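Local coordinates for putative aminomethyltransferase (Leptospirillum rubarum, PDB 3TTG), which is a putative aminomethyltransferase, probably binding folate through a domain like that of the glycine cleavage system T-protein, at residues S235-S240 / L325-R330. Sequence-based numbering, arbitrary orientation.
Sequences SELNDS and LGYIKR
Tyr327 reaches across from its strand to the backbone of an irregular loop at buried Glu236, where its hydroxyl donates a hydrogen bond to the carbonyl oxygen of Glu236, with OH and O 2.8 Å apart. The oxygen lies at the edge of the ring, near its plane, while the donor stands 31° out of the carbonyl plane. The first torsion of the tyrosine (chi1 -71°) puts CG anti to its own carbonyl carbon, beside the backbone N, and the ring then spans the gap so that OH meets the loop, coming also within 4.0 Å of Glu236 CB. The second touch is apolar against polar: the side chains of Glu236 and Leu325 cross at about a right angle, with the carboxylate carbon CD 4.2 Å from Leu325 CD1 and OE2 4.1 Å from Leu325 CB.

That buried carboxylate is gripped directly by four partners. The chain of Glu236 bends at chi2 (65°), which folds the carboxylate back beside Ser235, whose OG donates to OE1 from above the carboxylate plane at 2.6 Å. OE1 also accepts from the backbone N of Leu232 and forms a salt bridge with Arg312, while Thr311 bonds OE2; the arginine probably balances the acid's charge. The Tyr327 ring in turn stacks with Phe241. A phenylalanine in place of Tyr327 would probably leave the Glu236 carbonyl oxygen without its hydroxyl partner, even if the ring kept its place.

The principle illustrated is the fastening of an irregular loop to a sheet at two points: strand 321-329 binds one main-chain acceptor, while the enclosed acid is tied to the adjacent strand 306-316, which supplies Arg312 and Thr311. Here it joins the folate-binding domain to the C-terminal barrel domain: the loop runs between helices 218-227 and 249-252, and strand 321-329 lies between strands 306-316 and 277-284 in an antiparallel sheet.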
# COMPACT_ATOMS: atom_id res chain seq x y z
N SER A 235 4.49 -4.32 7.61
CA SER A 235 4.06 -3.98 8.97
C SER A 235 2.61 -4.38 9.24
O SER A 235 2.31 -5.04 10.26
CB SER A 235 4.24 -2.48 9.25
OG SER A 235 3.77 -1.71 8.17
N GLU A 236 1.72 -3.94 8.40
CA GLU A 236 0.29 -4.27 8.57
C GLU A 236 -0.10 -5.45 7.70
O GLU A 236 -1.04 -6.14 8.04
CB GLU A 236 -0.63 -3.09 8.20
CG GLU A 236 -0.55 -1.87 9.11
CD GLU A 236 0.79 -1.16 9.09
OE1 GLU A 236 1.26 -0.89 7.97
OE2 GLU A 236 1.42 -0.99 10.16
N LEU A 237 0.58 -5.65 6.56
CA LEU A 237 0.20 -6.71 5.62
C LEU A 237 1.27 -7.77 5.61
O LEU A 237 2.38 -7.57 5.13
CB LEU A 237 -0.01 -6.09 4.23
CG LEU A 237 -0.84 -4.85 4.16
CD1 LEU A 237 -0.79 -4.28 2.80
CD2 LEU A 237 -2.25 -5.08 4.68
N ASN A 238 0.98 -8.86 6.25
CA ASN A 238 1.92 -10.00 6.38
C ASN A 238 1.09 -11.21 6.76
O ASN A 238 -0.11 -11.07 7.00
CB ASN A 238 3.04 -9.67 7.41
CG ASN A 238 2.58 -9.49 8.81
OD1 ASN A 238 2.02 -10.40 9.41
ND2 ASN A 238 2.77 -8.31 9.38
N ASP A 239 1.74 -12.37 6.91
CA ASP A 239 1.05 -13.65 7.10
C ASP A 239 0.41 -13.87 8.45
O ASP A 239 -0.20 -14.89 8.60
CB ASP A 239 1.92 -14.84 6.75
CG ASP A 239 3.10 -15.15 7.64
OD1 ASP A 239 3.24 -14.50 8.69
OD2 ASP A 239 3.88 -16.05 7.29
N SER A 240 0.44 -12.91 9.37
CA SER A 240 -0.36 -12.95 10.58
C SER A 240 -1.78 -12.48 10.27
O SER A 240 -2.66 -12.69 11.09
CB SER A 240 0.25 -12.04 11.65
OG SER A 240 1.52 -12.53 12.01
N LEU A 325 -0.74 2.89 13.21
CA LEU A 325 -1.69 1.93 12.70
C LEU A 325 -1.49 0.59 13.44
O LEU A 325 -0.41 0.28 13.96
CB LEU A 325 -1.47 1.74 11.19
CG LEU A 325 -1.73 2.86 10.19
CD1 LEU A 325 -1.50 2.31 8.74
CD2 LEU A 325 -3.15 3.43 10.34
N GLY A 326 -2.52 -0.20 13.41
CA GLY A 326 -2.51 -1.52 13.98
C GLY A 326 -3.85 -2.19 13.91
O GLY A 326 -4.69 -1.83 13.09
N TYR A 327 -4.06 -3.15 14.80
CA TYR A 327 -5.26 -3.98 14.79
C TYR A 327 -5.89 -3.89 16.13
O TYR A 327 -5.18 -3.99 17.14
CB TYR A 327 -4.92 -5.45 14.42
CG TYR A 327 -4.55 -5.56 12.97
CD1 TYR A 327 -5.51 -5.79 11.99
CD2 TYR A 327 -3.24 -5.40 12.56
CE1 TYR A 327 -5.21 -5.69 10.65
CE2 TYR A 327 -2.90 -5.42 11.21
CZ TYR A 327 -3.89 -5.56 10.26
OH TYR A 327 -3.60 -5.66 8.93
N ILE A 328 -7.23 -3.72 16.15
CA ILE A 328 -7.97 -3.62 17.40
C ILE A 328 -9.03 -4.72 17.45
O ILE A 328 -9.78 -4.91 16.49
CB ILE A 328 -8.58 -2.17 17.55
CG1 ILE A 328 -8.97 -1.85 19.01
CG2 ILE A 328 -9.75 -1.93 16.65
CD1 ILE A 328 -7.84 -1.76 19.93
N LYS A 329 -9.14 -5.39 18.60
CA LYS A 329 -10.20 -6.37 18.84
C LYS A 329 -11.54 -5.63 18.85
O LYS A 329 -11.58 -4.44 19.16
CB LYS A 329 -9.99 -7.18 20.13
CG LYS A 329 -8.83 -8.11 20.07
CD LYS A 329 -8.67 -8.87 21.40
CE LYS A 329 -7.45 -9.73 21.31
NZ LYS A 329 -7.27 -10.57 22.49
N ARG A 330 -12.59 -6.30 18.37
CA ARG A 330 -13.93 -5.73 18.20
C ARG A 330 -14.48 -4.97 19.42
O ARG A 330 -15.06 -3.89 19.27
CB ARG A 330 -14.91 -6.87 17.87
CG ARG A 330 -16.26 -6.44 17.31
CD ARG A 330 -16.86 -7.62 16.55
NE ARG A 330 -18.17 -7.35 15.96
CZ ARG A 330 -18.76 -8.09 15.02
NH1 ARG A 330 -18.15 -9.17 14.53
NH2 ARG A 330 -19.96 -7.75 14.56